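Long-range contacts in CalE6 (Micromonospora echinospora, PDB 4U1T), which belongs to the Cys/Met metabolism family of pyridoxal phosphate-dependent enzymes and assembles from four copies of its chain: residues A273-G278 with S300-G305; C320-G325 with L336-P341. One frame throughout, in Å; residues are numbered along the deposited sequence.

Both contacts lie along one five-stranded sheet, contact 1 within it at one edge and contact 2 in the loops beyond strands at the other. Contact 1 pairs edge strand 271-275 with its neighbour 298-303, whereas contact 2 brings together the loops that follow strands 319-320 and 330-332. Their centres lie about 16 Å apart and their nearest atoms about 10 Å, so the contacts do not touch. Strand 356-360 stands between them, pairing with 298-303 and supplying Arg358 to the sulfate of contact 2. Each is partly buried, yet contact 1 is carried by backbone hydrogen bonds and water bridges, contact 2 by methyl and sulfur packing beside an anion. Only contact 2 meets the second subunit.

Contact 1 (A273-G278 with S300-G305); sequences AVHYPG and SFDYLG
His275 and Ser300 form an antiparallel hydrogen-bonded pair, and the histidine side chain lies alongside the serine hydroxyl, which comes to the ring's edge, near its plane. His275 CB lies 3.3 Å from Ser300 OG. CG follows at 3.6 Å from the same oxygen, and CD2 comes back to 3.3 Å from Ser300 OG. That hydroxyl hydrogen-bonds to Pro148 O, and its contact with the ring is one of packing. At the tip, His275 NE2 reaches a water at 2.7 Å, lying in the ring plane. The same water donates to Asp302 OD2 at 2.6 Å, bridging a histidine and a carboxylate that do not meet directly. With CG anti to the carbonyl carbon (chi1 -53°), the imidazole runs back along the strand toward this carboxylate. A second water links Asp302 OD2 to Ala273 N.

Beneath these side chains the backbones are tied at both ends. The bond from His275 N to Ser300 O measures 2.7 Å and is almost straight (171°), and Ser300 N answers to His275 O. Further along, Asp302 N donates to Ala273 O at 3.0 Å. Val274 and Phe301, on the other face, both pack on Leu265 of helix 247-267. The arrangement is an antiparallel strand pair at the edge of a helix-backed mixed sheet.

Contact 2 (C320-G325 with L336-P341); sequences CGVSLG and LMTHRP. With SO4 (sulfate ion), chain J.
Thr338 OG1 is gripped by two groups, His339 ND1 at 2.8 Å and Glu332 OE1, while its methyl turns across the contact to Val322. The hydroxyl lies in the plane of the imidazole, at its edge. Thr338 holds OG1 between the backbone N and the carbonyl carbon (chi1 56°), which leaves CG2 anti to the carbonyl carbon and 3.7 Å from Val322 CG1. The valine and threonine side chains run past one another, pointing opposite ways. A type I turn from Met337 to Arg340, closed by Arg340 N donating to Met337 O, carries the threonine and histidine.

Met337 makes the other half of the contact. Its chain runs extended as far as SD and then bends (chi3 65°), which brings CE over the opposite backbone, 3.8 Å from Gly321 CA. The same methyl lies 3.8 Å from Cys320 SG and more loosely against Val322 CG1.

A sulfate, probably from the crystallisation liquor, sits beside the junction. Ser323 N donates to its O4 at 2.9 Å, and Arg358 NH2 also binds it, while Thr338 CG2 approaches O1 at 3.3 Å. From the second subunit, Phe45 packs on Val322, and Glu35 OE2 accepts a bond from Cys320 N.

No hydrogen bond joins the two loops directly; they meet through methyl groups and sulfur, while Thr338 OG1 and the backbone N atoms of Cys320 and Ser323 bond to partners outside the two loops. A backbone N-H and an arginine converging on the sulfate are consistent with a place near the subunit interface that can accept a small anion.

Contact 1 (A273-G278 with S300-G305)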
loop_
_atom_site.group_PDB
_atom_site.type_symbol
_atom_site.label_atom_id
_atom_site.label_comp_id
_atom_site.label_asym_id
_atom_site.label_seq_id
_atom_site.Cartn_x
_atom_site.Cartn_y
_atom_site.Cartn_z
ATOM N N ALA B 273 0.678 -11.399 -43.353
ATOM C CA ALA B 273 -0.171 -10.246 -43.106
ATOM C C ALA B 273 0.256 -9.520 -41.834
ATOM O O ALA B 273 0.611 -10.158 -40.841
ATOM C CB ALA B 273 -1.625 -10.679 -43.003
ATOM N N VAL B 274 0.255 -8.190 -41.884
ATOM C CA VAL B 274 0.478 -7.365 -40.695
ATOM C C VAL B 274 -0.748 -6.497 -40.467
ATOM O O VAL B 274 -1.215 -5.809 -41.386
ATOM C CB VAL B 274 1.725 -6.462 -40.813
ATOM C CG1 VAL B 274 1.856 -5.556 -39.568
ATOM C CG2 VAL B 274 2.973 -7.317 -40.989
ATOM N N HIS B 275 -1.289 -6.555 -39.257
ATOM C CA HIS B 275 -2.488 -5.801 -38.903
ATOM C C HIS B 275 -2.160 -4.623 -37.986
ATOM O O HIS B 275 -1.549 -4.785 -36.931
ATOM C CB HIS B 275 -3.518 -6.721 -38.249
ATOM C CG HIS B 275 -3.827 -7.939 -39.064
ATOM N ND1 HIS B 275 -4.462 -7.876 -40.286
ATOM C CD2 HIS B 275 -3.566 -9.251 -38.843
ATOM C CE1 HIS B 275 -4.588 -9.098 -40.779
ATOM N NE2 HIS B 275 -4.057 -9.950 -39.921
ATOM N N TYR B 276 -2.528 -3.431 -38.427
ATOM C CA TYR B 276 -2.314 -2.212 -37.656
ATOM C C TYR B 276 -3.256 -1.125 -38.174
ATOM O O TYR B 276 -3.340 -0.919 -39.381
ATOM C CB TYR B 276 -0.861 -1.753 -37.751
ATOM C CG TYR B 276 -0.521 -0.591 -36.842
ATOM C CD1 TYR B 276 -0.578 -0.725 -35.456
ATOM C CD2 TYR B 276 -0.127 0.637 -37.369
ATOM C CE1 TYR B 276 -0.251 0.335 -34.614
ATOM C CE2 TYR B 276 0.193 1.714 -36.533
ATOM C CZ TYR B 276 0.125 1.555 -35.160
ATOM O OH TYR B 276 0.441 2.617 -34.326
ATOM N N PRO B 277 -3.997 -0.460 -37.274
ATOM C CA PRO B 277 -4.964 0.554 -37.708
ATOM C C PRO B 277 -4.328 1.668 -38.555
ATOM O O PRO B 277 -5.025 2.308 -39.333
ATOM C CB PRO B 277 -5.491 1.115 -36.384
ATOM C CG PRO B 277 -5.318 -0.021 -35.410
ATOM C CD PRO B 277 -4.018 -0.649 -35.807
ATOM N N GLY B 278 -3.028 1.896 -38.395
ATOM C CA GLY B 278 -2.331 2.953 -39.114
ATOM C C GLY B 278 -1.855 2.665 -40.531
ATOM O O GLY B 278 -1.390 3.571 -41.224
ATOM N N SER B 300 -0.694 -6.890 -34.713
ATOM C CA SER B 300 -0.707 -8.343 -34.865
ATOM C C SER B 300 -0.219 -8.755 -36.254
ATOM O O SER B 300 -0.269 -7.968 -37.206
ATOM C CB SER B 300 -2.105 -8.904 -34.585
ATOM O OG SER B 300 -2.998 -8.591 -35.641
ATOM N N PHE B 301 0.261 -9.985 -36.370
ATOM C CA PHE B 301 0.823 -10.453 -37.631
ATOM C C PHE B 301 0.807 -11.968 -37.721
ATOM O O PHE B 301 0.849 -12.655 -36.702
ATOM C CB PHE B 301 2.266 -9.942 -37.801
ATOM C CG PHE B 301 3.241 -10.466 -36.758
ATOM C CD1 PHE B 301 3.382 -9.832 -35.540
ATOM C CD2 PHE B 301 4.034 -11.579 -37.024
ATOM C CE1 PHE B 301 4.289 -10.303 -34.593
ATOM C CE2 PHE B 301 4.934 -12.055 -36.089
ATOM C CZ PHE B 301 5.065 -11.415 -34.871
ATOM N N ASP B 302 0.762 -12.480 -38.948
ATOM C CA ASP B 302 0.876 -13.915 -39.187
ATOM C C ASP B 302 2.336 -14.306 -39.299
ATOM O O ASP B 302 3.057 -13.788 -40.150
ATOM C CB ASP B 302 0.108 -14.306 -40.448
ATOM C CG ASP B 302 -1.387 -14.275 -40.238
ATOM O OD1 ASP B 302 -1.840 -14.749 -39.175
ATOM O OD2 ASP B 302 -2.110 -13.769 -41.118
ATOM N N TYR B 303 2.769 -15.220 -38.435
ATOM C CA TYR B 303 4.148 -15.689 -38.453
ATOM C C TYR B 303 4.285 -16.893 -39.376
ATOM O O TYR B 303 3.523 -17.850 -39.262
ATOM C CB TYR B 303 4.616 -16.060 -37.038
ATOM C CG TYR B 303 6.051 -16.522 -36.996
ATOM C CD1 TYR B 303 7.071 -15.678 -37.440
ATOM C CD2 TYR B 303 6.403 -17.764 -36.480
ATOM C CE1 TYR B 303 8.390 -16.064 -37.392
ATOM C CE2 TYR B 303 7.737 -18.160 -36.426
ATOM C CZ TYR B 303 8.720 -17.299 -36.880
ATOM O OH TYR B 303 10.041 -17.663 -36.838
ATOM N N LEU B 304 5.263 -16.857 -40.273
ATOM C CA LEU B 304 5.401 -17.911 -41.275
ATOM C C LEU B 304 6.585 -18.845 -41.041
ATOM O O LEU B 304 6.781 -19.806 -41.798
ATOM C CB LEU B 304 5.547 -17.286 -42.662
ATOM C CG LEU B 304 4.510 -16.230 -43.058
ATOM C CD1 LEU B 304 4.843 -15.641 -44.430
ATOM C CD2 LEU B 304 3.106 -16.820 -43.043
ATOM N N GLY B 305 7.369 -18.570 -40.004
ATOM C CA GLY B 305 8.653 -19.238 -39.836
ATOM C C GLY B 305 8.749 -20.559 -39.092
ATOM O O GLY B 305 9.841 -21.105 -38.950
HETATM O O HOH W 1 -0.553 -13.831 -43.848
HETATM O O HOH W 2 -4.286 -12.633 -40.275
#

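Contact 2 (C320-G325 with L336-P341)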
loop_
_atom_site.group_PDB
_atom_site.type_symbol
_atom_site.label_atom_id
_atom_site.label_comp_id
_atom_site.label_asym_id
_atom_site.label_seq_id
_atom_site.Cartn_x
_atom_site.Cartn_y
_atom_site.Cartn_z
ATOM N N CYS B 320 6.084 -13.020 -22.589
ATOM C CA CYS B 320 4.997 -13.831 -23.101
ATOM C C CYS B 320 3.898 -13.918 -22.046
ATOM O O CYS B 320 4.053 -14.579 -21.019
ATOM C CB CYS B 320 5.491 -15.226 -23.500
ATOM S SG CYS B 320 4.168 -16.236 -24.218
ATOM N N GLY B 321 2.797 -13.220 -22.282
ATOM C CA GLY B 321 1.703 -13.204 -21.326
ATOM C C GLY B 321 0.521 -12.451 -21.889
ATOM O O GLY B 321 0.640 -11.811 -22.930
ATOM N N VAL B 322 -0.629 -12.547 -21.229
ATOM C CA VAL B 322 -1.806 -11.834 -21.708
ATOM C C VAL B 322 -1.897 -10.465 -21.030
ATOM O O VAL B 322 -1.065 -10.137 -20.176
ATOM C CB VAL B 322 -3.094 -12.653 -21.478
ATOM C CG1 VAL B 322 -2.995 -13.983 -22.203
ATOM C CG2 VAL B 322 -3.333 -12.877 -19.991
ATOM N N SER B 323 -2.929 -9.708 -21.410
ATOM C CA SER B 323 -3.142 -8.296 -21.047
ATOM C C SER B 323 -2.358 -7.394 -22.000
ATOM O O SER B 323 -1.640 -7.874 -22.879
ATOM C CB SER B 323 -2.765 -7.995 -19.588
ATOM O OG SER B 323 -3.344 -6.780 -19.126
ATOM N N LEU B 324 -2.508 -6.083 -21.820
ATOM C CA LEU B 324 -1.944 -5.109 -22.737
ATOM C C LEU B 324 -1.925 -3.728 -22.073
ATOM O O LEU B 324 -2.456 -3.551 -20.966
ATOM C CB LEU B 324 -2.751 -5.063 -24.035
ATOM C CG LEU B 324 -4.241 -4.777 -23.818
ATOM C CD1 LEU B 324 -4.597 -3.364 -24.246
ATOM C CD2 LEU B 324 -5.096 -5.787 -24.557
ATOM N N GLY B 325 -1.285 -2.775 -22.741
ATOM C CA GLY B 325 -1.315 -1.381 -22.333
ATOM C C GLY B 325 -0.256 -0.973 -21.321
ATOM O O GLY B 325 -0.075 0.213 -21.054
ATOM N N LEU B 336 -3.135 -19.977 -28.925
ATOM C CA LEU B 336 -2.558 -20.729 -27.805
ATOM C C LEU B 336 -2.939 -20.138 -26.448
ATOM O O LEU B 336 -2.892 -20.816 -25.427
ATOM C CB LEU B 336 -1.036 -20.779 -27.928
ATOM C CG LEU B 336 -0.500 -21.509 -29.159
ATOM C CD1 LEU B 336 1.004 -21.366 -29.225
ATOM C CD2 LEU B 336 -0.886 -22.981 -29.108
ATOM N N MET B 337 -3.306 -18.865 -26.429
ATOM C CA MET B 337 -3.498 -18.191 -25.152
ATOM C C MET B 337 -4.906 -17.552 -25.039
ATOM O O MET B 337 -5.842 -18.246 -24.647
ATOM C CB MET B 337 -2.360 -17.179 -24.938
ATOM C CG MET B 337 -0.967 -17.872 -24.899
ATOM S SD MET B 337 0.491 -16.829 -25.197
ATOM C CE MET B 337 0.388 -15.743 -23.761
ATOM N N THR B 338 -5.087 -16.290 -25.430
ATOM C CA THR B 338 -6.394 -15.627 -25.225
ATOM C C THR B 338 -7.587 -16.311 -25.898
ATOM O O THR B 338 -8.687 -16.299 -25.348
ATOM C CB THR B 338 -6.402 -14.154 -25.710
ATOM O OG1 THR B 338 -6.021 -14.081 -27.093
ATOM C CG2 THR B 338 -5.491 -13.280 -24.843
ATOM N N HIS B 339 -7.382 -16.897 -27.075
ATOM C CA HIS B 339 -8.476 -17.569 -27.787
ATOM C C HIS B 339 -8.335 -19.091 -27.822
ATOM O O HIS B 339 -8.929 -19.762 -28.665
ATOM C CB HIS B 339 -8.588 -17.024 -29.214
ATOM C CG HIS B 339 -8.973 -15.577 -29.278
ATOM N ND1 HIS B 339 -8.174 -14.569 -28.778
ATOM C CD2 HIS B 339 -10.077 -14.969 -29.773
ATOM C CE1 HIS B 339 -8.768 -13.404 -28.968
ATOM N NE2 HIS B 339 -9.924 -13.618 -29.571
ATOM N N ARG B 340 -7.552 -19.631 -26.893
ATOM C CA ARG B 340 -7.437 -21.081 -26.728
ATOM C C ARG B 340 -8.762 -21.808 -26.394
ATOM O O ARG B 340 -8.989 -22.912 -26.901
ATOM C CB ARG B 340 -6.396 -21.402 -25.649
ATOM C CG ARG B 340 -6.152 -22.896 -25.450
ATOM C CD ARG B 340 -5.204 -23.163 -24.285
ATOM N NE ARG B 340 -5.005 -24.592 -24.050
ATOM N N PRO B 341 -9.634 -21.217 -25.539
ATOM C CA PRO B 341 -10.888 -21.940 -25.250
ATOM C C PRO B 341 -11.768 -22.236 -26.473
ATOM O O PRO B 341 -12.587 -23.151 -26.421
ATOM C CB PRO B 341 -11.624 -20.995 -24.291
ATOM C CG PRO B 341 -10.543 -20.218 -23.622
ATOM C CD PRO B 341 -9.477 -20.035 -24.664
HETATM S S SO4 J . -6.143 -9.660 -23.481
HETATM O O1 SO4 J . -6.883 -10.862 -23.098
HETATM O O2 SO4 J . -6.665 -9.177 -24.759
HETATM O O3 SO4 J . -6.274 -8.640 -22.442
HETATM O O4 SO4 J . -4.721 -9.974 -23.632
#